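Local coordinates for small ribosomal subunit protein bS6 (Aquifex aeolicus, PDB 2J5A) that probably binds 16S ribosomal RNA together with bS18 as a structural component of the small ribosomal subunit, at residues K26-Q31 / K87-V92; Q31-I36 / L44-W49; E81-L86 / W95-I100. All coordinates share one frame; numbering follows the deposited sequence.

Interaction 1: residues K26-Q31 / K87-V92; sequences KKKFEQ and KIDEDV. With NA (sodium ion), chain B.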
loop_
_atom_site.group_PDB
_atom_site.type_symbol
_atom_site.label_atom_id
_atom_site.label_comp_id
_atom_site.label_asym_id
_atom_site.label_seq_id
_atom_site.Cartn_x
_atom_site.Cartn_y
_atom_site.Cartn_z
ATOM N N LYS A 26 3.101 -5.805 -10.779
ATOM C CA LYS A 26 2.464 -6.871 -10.007
ATOM C C LYS A 26 3.422 -7.469 -8.975
ATOM O O LYS A 26 3.020 -7.762 -7.866
ATOM C CB LYS A 26 1.914 -7.962 -10.930
ATOM C CG LYS A 26 0.650 -7.576 -11.704
ATOM C CD LYS A 26 -0.559 -7.573 -10.778
ATOM C CE LYS A 26 -1.832 -7.989 -11.505
ATOM N NZ LYS A 26 -3.034 -7.747 -10.646
ATOM N N LYS A 27 4.684 -7.630 -9.345
ATOM C CA LYS A 27 5.731 -8.107 -8.433
ATOM C C LYS A 27 5.921 -7.148 -7.246
ATOM O O LYS A 27 5.958 -7.578 -6.098
ATOM C CB LYS A 27 7.046 -8.280 -9.210
ATOM C CG LYS A 27 8.231 -8.842 -8.404
ATOM C CD LYS A 27 8.162 -10.343 -8.216
ATOM C CE LYS A 27 9.106 -10.822 -7.081
ATOM N NZ LYS A 27 9.507 -12.280 -7.235
ATOM N N LYS A 28 6.047 -5.856 -7.539
ATOM C CA LYS A 28 6.047 -4.810 -6.516
ATOM C C LYS A 28 4.898 -4.952 -5.503
ATOM O O LYS A 28 5.120 -4.921 -4.305
ATOM C CB LYS A 28 5.970 -3.436 -7.160
ATOM C CG LYS A 28 6.178 -2.292 -6.180
ATOM C CD LYS A 28 7.495 -1.575 -6.375
ATOM C CE LYS A 28 8.653 -2.268 -5.679
ATOM N NZ LYS A 28 9.910 -1.460 -5.901
ATOM N N PHE A 29 3.684 -5.123 -5.992
ATOM C CA PHE A 29 2.536 -5.350 -5.123
ATOM C C PHE A 29 2.704 -6.568 -4.210
ATOM O O PHE A 29 2.434 -6.483 -3.007
ATOM C CB PHE A 29 1.276 -5.507 -5.962
ATOM C CG PHE A 29 -0.004 -5.458 -5.180
ATOM C CD1 PHE A 29 -0.103 -4.744 -3.978
ATOM C CD2 PHE A 29 -1.132 -6.061 -5.678
ATOM C CE1 PHE A 29 -1.283 -4.677 -3.295
ATOM C CE2 PHE A 29 -2.331 -5.970 -5.000
ATOM C CZ PHE A 29 -2.402 -5.284 -3.808
ATOM N N GLU A 30 3.136 -7.697 -4.781
ATOM C CA GLU A 30 3.397 -8.906 -3.991
ATOM C C GLU A 30 4.483 -8.649 -2.952
ATOM O O GLU A 30 4.405 -9.132 -1.838
ATOM C CB GLU A 30 3.803 -10.104 -4.877
ATOM C CG GLU A 30 2.711 -10.638 -5.830
ATOM C CD GLU A 30 1.360 -10.888 -5.170
ATOM O OE1 GLU A 30 1.336 -11.491 -4.063
ATOM O OE2 GLU A 30 0.313 -10.488 -5.753
ATOM N N GLN A 31 5.495 -7.890 -3.333
ATOM C CA GLN A 31 6.572 -7.528 -2.424
ATOM C C GLN A 31 6.129 -6.649 -1.258
ATOM O O GLN A 31 6.641 -6.799 -0.154
ATOM C CB GLN A 31 7.707 -6.844 -3.188
ATOM C CG GLN A 31 8.583 -7.866 -3.924
ATOM C CD GLN A 31 9.594 -7.250 -4.880
ATOM O OE1 GLN A 31 9.803 -6.020 -4.913
ATOM N NE2 GLN A 31 10.235 -8.117 -5.678
ATOM N N LYS A 87 8.563 5.110 1.059
ATOM C CA LYS A 87 9.352 6.327 0.865
ATOM C C LYS A 87 10.679 6.026 0.125
ATOM O O LYS A 87 10.915 6.553 -0.969
ATOM C CB LYS A 87 9.642 7.019 2.205
ATOM C CG LYS A 87 10.180 8.444 2.075
ATOM C CD LYS A 87 10.710 9.085 3.390
ATOM C CE LYS A 87 9.938 8.710 4.671
ATOM N NZ LYS A 87 9.846 9.819 5.669
ATOM N N ILE A 88 11.512 5.158 0.682
ATOM C CA ILE A 88 12.830 4.936 0.102
ATOM C C ILE A 88 12.804 4.133 -1.211
ATOM O O ILE A 88 13.713 4.291 -2.030
ATOM C CB ILE A 88 13.843 4.329 1.129
ATOM C CG1 ILE A 88 13.514 2.870 1.456
ATOM C CG2 ILE A 88 13.846 5.180 2.393
ATOM C CD1 ILE A 88 14.531 2.192 2.332
ATOM N N ASP A 89 11.778 3.297 -1.422
ATOM C CA ASP A 89 11.613 2.598 -2.698
ATOM C C ASP A 89 11.456 3.620 -3.788
ATOM O O ASP A 89 10.476 4.376 -3.808
ATOM C CB ASP A 89 10.392 1.681 -2.699
ATOM C CG ASP A 89 10.392 0.708 -3.869
ATOM O OD1 ASP A 89 10.785 1.072 -4.987
ATOM O OD2 ASP A 89 10.006 -0.447 -3.678
ATOM N N GLU A 90 12.417 3.648 -4.703
ATOM C CA GLU A 90 12.438 4.660 -5.764
ATOM C C GLU A 90 11.341 4.466 -6.807
ATOM O O GLU A 90 10.947 5.415 -7.498
ATOM C CB GLU A 90 13.817 4.688 -6.448
ATOM C CG GLU A 90 14.767 5.726 -5.838
ATOM C CD GLU A 90 16.167 5.641 -6.412
ATOM O OE1 GLU A 90 16.292 5.632 -7.663
ATOM O OE2 GLU A 90 17.131 5.567 -5.613
ATOM N N ASP A 91 10.875 3.227 -6.919
ATOM C CA ASP A 91 9.804 2.873 -7.834
ATOM C C ASP A 91 8.419 3.332 -7.350
ATOM O O ASP A 91 7.509 3.442 -8.148
ATOM C CB ASP A 91 9.769 1.362 -8.038
ATOM C CG ASP A 91 11.063 0.800 -8.620
ATOM O OD1 ASP A 91 11.764 1.509 -9.399
ATOM O OD2 ASP A 91 11.346 -0.393 -8.310
ATOM N N VAL A 92 8.262 3.585 -6.050
ATOM C CA VAL A 92 6.981 3.972 -5.472
ATOM C C VAL A 92 6.957 5.462 -5.291
ATOM O O VAL A 92 7.709 6.003 -4.494
ATOM C CB VAL A 92 6.752 3.254 -4.134
ATOM C CG1 VAL A 92 5.528 3.840 -3.374
ATOM C CG2 VAL A 92 6.636 1.750 -4.372
HETATM NA NA NA B . 9.310 5.925 -2.823
HETATM O O HOH W 1 10.238 7.703 -3.536
#
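Lys-28 on helix 22-38 puts its ammonium between two aspartates of the turn that follows helix 78-88. The Asp-89 carboxylate faces the incoming lysine with both oxygens: Lys-28 NZ reaches Asp-89 OD2 in a salt bridge modelled at 2.4 Å, a length too short to be taken literally, and also makes a weak bond to Asp-89 OD1 at 2.8 Å. Asp-91 gives the third acceptor, Lys-28 NZ lying 3.0 Å from Asp-91 OD2 and meeting its anti lone pair, the one turned away from OD1. The lysine gets there by bending at chi2 and chi3 (-83°), and on the way its CD passes Val-92 CG2 at 4.0 Å. Elsewhere the same side chain rests on Val-16 of strand 8-16.

One of these acceptors is also held by the backbone. Asp-89 OD1 receives the amide N of Asp-91 at 2.9 Å, on its anti side and 19° out of the carboxylate plane, which makes an Asx turn; a type I beta turn runs over the same residues from Asp-89 to Val-92. Here the chain leaves the second helix of the S6 fold and enters the edge strand 92-100. Three main-chain oxygens of this segment, Lys-87 O, Asp-89 O and Val-92 O, point inward to the sodium ion, the closest being Asp-89 O at 2.2 Å; Leu-86 O and one water complete the five ligands. Asp-89 O does double duty, since it also accepts Val-92 N at 3.2 Å. Lys-28, and probably Lys-17 and the sodium, offset the charge of the aspartates. Lys-17 also bonds through NZ to Glu-90 O, and its backbone pairs with Asp-91.

Interaction 2: residues Q31-I36 / L44-W49; sequences QVKEFI and LYEEDW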
loop_
_atom_site.group_PDB
_atom_site.type_symbol
_atom_site.label_atom_id
_atom_site.label_comp_id
_atom_site.label_asym_id
_atom_site.label_seq_id
_atom_site.Cartn_x
_atom_site.Cartn_y
_atom_site.Cartn_z
ATOM N N GLN A 31 5.495 -7.890 -3.333
ATOM C CA GLN A 31 6.572 -7.528 -2.424
ATOM C C GLN A 31 6.129 -6.649 -1.258
ATOM O O GLN A 31 6.641 -6.799 -0.154
ATOM C CB GLN A 31 7.707 -6.844 -3.188
ATOM C CG GLN A 31 8.583 -7.866 -3.924
ATOM C CD GLN A 31 9.594 -7.250 -4.880
ATOM O OE1 GLN A 31 9.803 -6.020 -4.913
ATOM N NE2 GLN A 31 10.235 -8.117 -5.678
ATOM N N VAL A 32 5.190 -5.741 -1.501
ATOM C CA VAL A 32 4.646 -4.920 -0.443
ATOM C C VAL A 32 3.829 -5.779 0.521
ATOM O O VAL A 32 3.970 -5.661 1.734
ATOM C CB VAL A 32 3.824 -3.762 -1.002
ATOM C CG1 VAL A 32 3.043 -3.029 0.142
ATOM C CG2 VAL A 32 4.758 -2.813 -1.777
ATOM N N LYS A 33 2.999 -6.651 -0.035
ATOM C CA LYS A 33 2.192 -7.575 0.762
ATOM C C LYS A 33 3.044 -8.495 1.621
ATOM O O LYS A 33 2.686 -8.799 2.741
ATOM C CB LYS A 33 1.261 -8.405 -0.138
ATOM C CG LYS A 33 -0.153 -7.847 -0.215
ATOM C CD LYS A 33 -0.736 -7.906 -1.590
ATOM C CE LYS A 33 -0.837 -9.314 -2.117
ATOM N NZ LYS A 33 -0.641 -9.339 -3.584
ATOM N N GLU A 34 4.179 -8.936 1.094
ATOM C CA GLU A 34 5.010 -9.890 1.818
ATOM C C GLU A 34 5.762 -9.141 2.910
ATOM O O GLU A 34 5.978 -9.677 3.987
ATOM C CB GLU A 34 5.971 -10.608 0.853
ATOM C CG GLU A 34 6.214 -12.096 1.141
ATOM C CD GLU A 34 4.935 -12.857 1.436
ATOM O OE1 GLU A 34 3.966 -12.721 0.643
ATOM O OE2 GLU A 34 4.903 -13.565 2.477
ATOM N N PHE A 35 6.151 -7.898 2.634
ATOM C CA PHE A 35 6.724 -7.025 3.649
ATOM C C PHE A 35 5.746 -6.835 4.814
ATOM O O PHE A 35 6.099 -7.001 5.979
ATOM C CB PHE A 35 7.078 -5.680 3.023
ATOM C CG PHE A 35 7.591 -4.666 3.994
ATOM C CD1 PHE A 35 8.949 -4.448 4.139
ATOM C CD2 PHE A 35 6.706 -3.903 4.762
ATOM C CE1 PHE A 35 9.413 -3.495 5.034
ATOM C CE2 PHE A 35 7.174 -2.948 5.658
ATOM C CZ PHE A 35 8.516 -2.741 5.789
ATOM N N ILE A 36 4.502 -6.497 4.495
ATOM C CA ILE A 36 3.489 -6.344 5.527
ATOM C C ILE A 36 3.342 -7.648 6.316
ATOM O O ILE A 36 3.303 -7.618 7.550
ATOM C CB ILE A 36 2.133 -5.924 4.946
ATOM C CG1 ILE A 36 2.243 -4.544 4.283
ATOM C CG2 ILE A 36 1.067 -5.917 6.054
ATOM C CD1 ILE A 36 1.070 -4.186 3.420
ATOM N N LEU A 44 -6.077 -8.467 4.592
ATOM C CA LEU A 44 -7.519 -8.683 4.610
ATOM C C LEU A 44 -8.186 -8.415 3.276
ATOM O O LEU A 44 -9.271 -8.921 3.012
ATOM C CB LEU A 44 -8.168 -7.762 5.648
ATOM C CG LEU A 44 -7.634 -7.833 7.083
ATOM C CD1 LEU A 44 -8.380 -6.833 7.917
ATOM C CD2 LEU A 44 -7.779 -9.237 7.677
ATOM N N TYR A 45 -7.563 -7.589 2.445
ATOM C CA TYR A 45 -8.213 -7.107 1.248
ATOM C C TYR A 45 -7.207 -6.393 0.358
ATOM O O TYR A 45 -6.177 -5.895 0.837
ATOM C CB TYR A 45 -9.346 -6.158 1.634
ATOM C CG TYR A 45 -10.142 -5.650 0.471
ATOM C CD1 TYR A 45 -11.036 -6.474 -0.201
ATOM C CD2 TYR A 45 -9.981 -4.355 0.019
ATOM C CE1 TYR A 45 -11.765 -6.004 -1.270
ATOM C CE2 TYR A 45 -10.705 -3.876 -1.045
ATOM C CZ TYR A 45 -11.597 -4.697 -1.682
ATOM O OH TYR A 45 -12.316 -4.195 -2.742
ATOM N N GLU A 46 -7.504 -6.368 -0.936
ATOM C CA GLU A 46 -6.634 -5.757 -1.909
ATOM C C GLU A 46 -7.390 -5.400 -3.171
ATOM O O GLU A 46 -8.299 -6.119 -3.567
ATOM C CB GLU A 46 -5.439 -6.672 -2.215
ATOM C CG GLU A 46 -5.721 -7.923 -3.044
ATOM C CD GLU A 46 -4.532 -8.891 -3.043
ATOM O OE1 GLU A 46 -4.397 -9.666 -2.077
ATOM O OE2 GLU A 46 -3.714 -8.857 -3.986
ATOM N N GLU A 47 -7.013 -4.266 -3.772
ATOM C CA GLU A 47 -7.566 -3.773 -5.035
ATOM C C GLU A 47 -6.398 -3.323 -5.938
ATOM O O GLU A 47 -5.443 -2.675 -5.471
ATOM C CB GLU A 47 -8.510 -2.575 -4.784
ATOM C CG GLU A 47 -9.964 -2.946 -4.481
ATOM C CD GLU A 47 -10.805 -1.813 -3.906
ATOM O OE1 GLU A 47 -10.297 -0.687 -3.654
ATOM O OE2 GLU A 47 -12.013 -2.061 -3.679
ATOM N N ASP A 48 -6.502 -3.655 -7.223
ATOM C CA ASP A 48 -5.653 -3.108 -8.252
ATOM C C ASP A 48 -6.470 -2.066 -8.979
ATOM O O ASP A 48 -7.529 -2.369 -9.498
ATOM C CB ASP A 48 -5.239 -4.200 -9.214
ATOM C CG ASP A 48 -4.203 -3.750 -10.215
ATOM O OD1 ASP A 48 -4.056 -2.529 -10.485
ATOM O OD2 ASP A 48 -3.541 -4.657 -10.744
ATOM N N TRP A 49 -5.995 -0.832 -8.993
ATOM C CA TRP A 49 -6.721 0.265 -9.599
ATOM C C TRP A 49 -6.152 0.607 -10.963
ATOM O O TRP A 49 -6.621 1.537 -11.606
ATOM C CB TRP A 49 -6.704 1.492 -8.664
ATOM C CG TRP A 49 -7.721 1.344 -7.617
ATOM C CD1 TRP A 49 -7.592 0.664 -6.439
ATOM C CD2 TRP A 49 -9.071 1.810 -7.667
ATOM N NE1 TRP A 49 -8.772 0.683 -5.754
ATOM C CE2 TRP A 49 -9.700 1.384 -6.479
ATOM C CE3 TRP A 49 -9.815 2.540 -8.605
ATOM C CZ2 TRP A 49 -11.025 1.673 -6.195
ATOM C CZ3 TRP A 49 -11.132 2.820 -8.323
ATOM C CH2 TRP A 49 -11.723 2.390 -7.126
#
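Helix 22-38 lies over the sheet beside its outermost strand 41-53, and one ion pair, Lys-33 with Glu-46, spans the distance between the two segments. NZ of Lys-33 donates to Glu-46 OE2 at 3.1 Å, arriving on the syn side of that oxygen but 28° out of the carboxylate plane. The lysine runs across the glutamate nearly perpendicular to it, and Lys-33 CE is about equally far from Glu-46 OE2 (3.5 Å) and OE1 (3.6 Å). Glu-46 starts with CG between its backbone N and carbonyl carbon (chi1 73°) and then runs out extended, while Lys-33 folds along its length at three successive torsions. Its ammonium is not left to Glu-46 alone: Glu-30, one turn earlier on the helix, is its stronger partner, and Phe-29 adds a cation-pi contact.

The fold is the ferredoxin-like beta-alpha-beta-beta-alpha-beta arrangement, with both helices on one face of a four-stranded antiparallel sheet. Residues alternate accordingly along the strand. Glu-46 faces the helix, whereas Tyr-45, Glu-47 and Trp-49 line up on the other face, linked through Glu-47. There Glu-47 receives two donors: Trp-49 NE1 comes to OE1 at 2.9 Å, nearly in the indole plane but 43° out of the carboxylate plane, and Tyr-45 OH donates to OE2, at a modelled distance of 2.4 Å that is doubtfully short. At the start of the segment a classic beta bulge sets two residues, Leu-44 and Tyr-45, against the single Gln-70 of strand 63-73. Ile-36, a turn further along the helix from Lys-33, packs on Val-69 and Phe-71 of that same strand.

Interaction 3: residues E81-L86 / W95-I100; sequences ELDFQL and WLNIQI. Unlike the reference sequence in segment 95-100: Ile-98 (reference Phe). With NA (sodium ion), chain B.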
loop_
_atom_site.group_PDB
_atom_site.type_symbol
_atom_site.label_atom_id
_atom_site.label_comp_id
_atom_site.label_asym_id
_atom_site.label_seq_id
_atom_site.Cartn_x
_atom_site.Cartn_y
_atom_site.Cartn_z
ATOM N N GLU A 81 6.837 1.772 9.558
ATOM C CA GLU A 81 7.738 0.926 8.812
ATOM C C GLU A 81 7.433 0.960 7.319
ATOM O O GLU A 81 8.324 1.121 6.494
ATOM C CB GLU A 81 7.580 -0.496 9.316
ATOM C CG GLU A 81 8.830 -1.281 9.292
ATOM C CD GLU A 81 9.800 -0.841 10.366
ATOM O OE1 GLU A 81 9.361 -0.617 11.510
ATOM O OE2 GLU A 81 10.998 -0.741 10.065
ATOM N N LEU A 82 6.145 0.808 7.003
ATOM C CA LEU A 82 5.651 0.640 5.651
ATOM C C LEU A 82 5.862 1.944 4.923
ATOM O O LEU A 82 6.312 1.989 3.775
ATOM C CB LEU A 82 4.164 0.284 5.714
ATOM C CG LEU A 82 3.413 -0.125 4.473
ATOM C CD1 LEU A 82 4.167 -1.160 3.636
ATOM C CD2 LEU A 82 2.049 -0.655 4.916
ATOM N N ASP A 83 5.567 3.014 5.627
ATOM C CA ASP A 83 5.795 4.338 5.136
ATOM C C ASP A 83 7.271 4.602 4.791
ATOM O O ASP A 83 7.580 5.204 3.746
ATOM C CB ASP A 83 5.317 5.314 6.191
ATOM C CG ASP A 83 5.331 6.715 5.716
ATOM O OD1 ASP A 83 4.339 7.111 5.086
ATOM O OD2 ASP A 83 6.318 7.423 5.999
ATOM N N PHE A 84 8.185 4.181 5.658
ATOM C CA PHE A 84 9.614 4.357 5.383
ATOM C C PHE A 84 10.023 3.535 4.159
ATOM O O PHE A 84 10.677 4.027 3.258
ATOM C CB PHE A 84 10.470 3.919 6.572
ATOM C CG PHE A 84 11.931 4.224 6.408
ATOM C CD1 PHE A 84 12.375 5.529 6.395
ATOM C CD2 PHE A 84 12.853 3.214 6.252
ATOM C CE1 PHE A 84 13.711 5.822 6.257
ATOM C CE2 PHE A 84 14.203 3.507 6.100
ATOM C CZ PHE A 84 14.623 4.812 6.111
ATOM N N GLN A 85 9.619 2.271 4.157
ATOM C CA GLN A 85 9.882 1.364 3.034
ATOM C C GLN A 85 9.354 1.909 1.694
ATOM O O GLN A 85 10.040 1.835 0.670
ATOM C CB GLN A 85 9.241 0.022 3.326
ATOM C CG GLN A 85 9.584 -1.076 2.336
ATOM C CD GLN A 85 10.928 -1.749 2.623
ATOM O OE1 GLN A 85 11.817 -1.180 3.284
ATOM N NE2 GLN A 85 11.083 -2.962 2.102
ATOM N N LEU A 86 8.142 2.459 1.689
ATOM C CA LEU A 86 7.581 2.963 0.440
ATOM C C LEU A 86 8.231 4.293 0.059
ATOM O O LEU A 86 8.415 4.570 -1.123
ATOM C CB LEU A 86 6.056 3.074 0.504
ATOM C CG LEU A 86 5.215 1.807 0.819
ATOM C CD1 LEU A 86 3.782 2.219 1.043
ATOM C CD2 LEU A 86 5.293 0.739 -0.256
ATOM N N TRP A 95 2.634 7.210 -1.595
ATOM C CA TRP A 95 2.246 6.244 -0.570
ATOM C C TRP A 95 1.342 6.939 0.448
ATOM O O TRP A 95 1.533 8.114 0.748
ATOM C CB TRP A 95 3.486 5.581 0.073
ATOM C CG TRP A 95 4.448 6.528 0.673
ATOM C CD1 TRP A 95 4.570 6.831 1.990
ATOM C CD2 TRP A 95 5.411 7.339 -0.020
ATOM N NE1 TRP A 95 5.554 7.772 2.170
ATOM C CE2 TRP A 95 6.084 8.102 0.950
ATOM C CE3 TRP A 95 5.774 7.483 -1.363
ATOM C CZ2 TRP A 95 7.081 9.007 0.626
ATOM C CZ3 TRP A 95 6.794 8.389 -1.694
ATOM C CH2 TRP A 95 7.434 9.132 -0.703
ATOM N N LEU A 96 0.321 6.235 0.917
ATOM C CA LEU A 96 -0.654 6.788 1.852
ATOM C C LEU A 96 -1.105 5.685 2.810
ATOM O O LEU A 96 -1.513 4.608 2.382
ATOM C CB LEU A 96 -1.879 7.311 1.129
ATOM C CG LEU A 96 -1.685 8.225 -0.081
ATOM C CD1 LEU A 96 -2.969 8.237 -0.878
ATOM C CD2 LEU A 96 -1.263 9.651 0.330
ATOM N N ASN A 97 -1.028 5.968 4.101
ATOM C CA ASN A 97 -1.442 5.036 5.122
ATOM C C ASN A 97 -2.539 5.629 5.997
ATOM O O ASN A 97 -2.463 6.769 6.470
ATOM C CB ASN A 97 -0.225 4.591 5.915
ATOM C CG ASN A 97 0.797 3.886 5.029
ATOM O OD1 ASN A 97 0.672 2.684 4.735
ATOM N ND2 ASN A 97 1.854 4.606 4.663
ATOM N N ILE A 98 -3.580 4.835 6.168
ATOM C CA ILE A 98 -4.835 5.258 6.762
ATOM C C ILE A 98 -5.116 4.198 7.826
ATOM O O ILE A 98 -5.019 3.019 7.534
ATOM C CB ILE A 98 -5.944 5.180 5.667
ATOM C CG1 ILE A 98 -5.701 6.217 4.554
ATOM C CG2 ILE A 98 -7.292 5.335 6.255
ATOM C CD1 ILE A 98 -5.550 5.626 3.128
ATOM N N GLN A 99 -5.443 4.608 9.054
ATOM C CA GLN A 99 -6.039 3.687 10.015
ATOM C C GLN A 99 -7.518 3.688 9.713
ATOM O O GLN A 99 -8.082 4.735 9.449
ATOM C CB GLN A 99 -5.761 4.090 11.464
ATOM C CG GLN A 99 -6.065 2.940 12.455
ATOM C CD GLN A 99 -5.910 3.309 13.935
ATOM O OE1 GLN A 99 -5.270 4.317 14.258
ATOM N NE2 GLN A 99 -6.496 2.512 14.828
ATOM N N ILE A 100 -8.126 2.508 9.680
ATOM C CA ILE A 100 -9.554 2.375 9.392
ATOM C C ILE A 100 -10.246 1.613 10.528
ATOM O O ILE A 100 -9.590 1.025 11.403
ATOM C CB ILE A 100 -9.830 1.643 8.043
ATOM C CG1 ILE A 100 -9.187 0.250 8.008
ATOM C CG2 ILE A 100 -9.339 2.486 6.853
ATOM C CD1 ILE A 100 -9.675 -0.615 6.897
HETATM NA NA NA B . 9.310 5.925 -2.823
HETATM O O HOH W 1 10.238 7.703 -3.536
#
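The carbonyl oxygen of Leu-86 binds the sodium ion at 2.4 Å and at the same time lies over one face of the Trp-95 indole. The metal itself sits near the benzene end of the ring, 3.7 Å from Trp-95 CZ3, and takes its other protein ligands from the residues that follow Leu-86. In Trp-95, chi1 of 57°, with CG between the backbone N and the carbonyl carbon, turns the ring toward the last turn of helix 78-88. On the same side of the indole, Leu-86 CD1 packs on Trp-95 CB at 3.5 Å, the two side chains lying alongside one another and running opposite ways.

At the pyrrole edge, in the ring plane, stands Asp-83 OD1, 3.1 Å from Trp-95 CD1 and 3.2 Å from NE1; carboxylate and ring are turned 65° apart. The same Asp-83 OD1 is 3.6 Å from Asn-97 ND2, two residues along the strand, so this carboxylate would be expected to feel the positive edges of both groups. The other end of the Asn-97 amide is tied elsewhere: OD1 bonds to Thr-12 OG1 and is touched by Leu-82 CD2 at 3.6 Å.

Helix 81-86 and strand 95-100 run antiparallel, their axes 8.8 Å apart at closest, with the turn that holds the sodium ion leading from one element to the other. The strand is outermost in the sheet and pairs with strand 8-16, on which Leu-82 and Leu-86 also rest through Thr-12, while Phe-35 and Ile-36 of helix 22-38 cover Leu-82 from the neighbouring helix.

Overall arrangement
From the N terminus, strand 8-16 leads into helix 22-38, which supplies the first segments of both interaction 1 and interaction 2. Interaction 2 closes a short loop as the chain turns back into strand 41-53; it lies nested within the much longer loop that interaction 1 closes at the end of helix 78-88 and the turn after it. Interaction 3 starts after interaction 2 has closed and crosses interaction 1, its segments alternating along the chain. Interactions 1 and 3 share helix 78-88, the sodium ion and a water. Together the contacts join the first helix to one outer strand, the second helix to the other, and the first helix to the turn that follows the second.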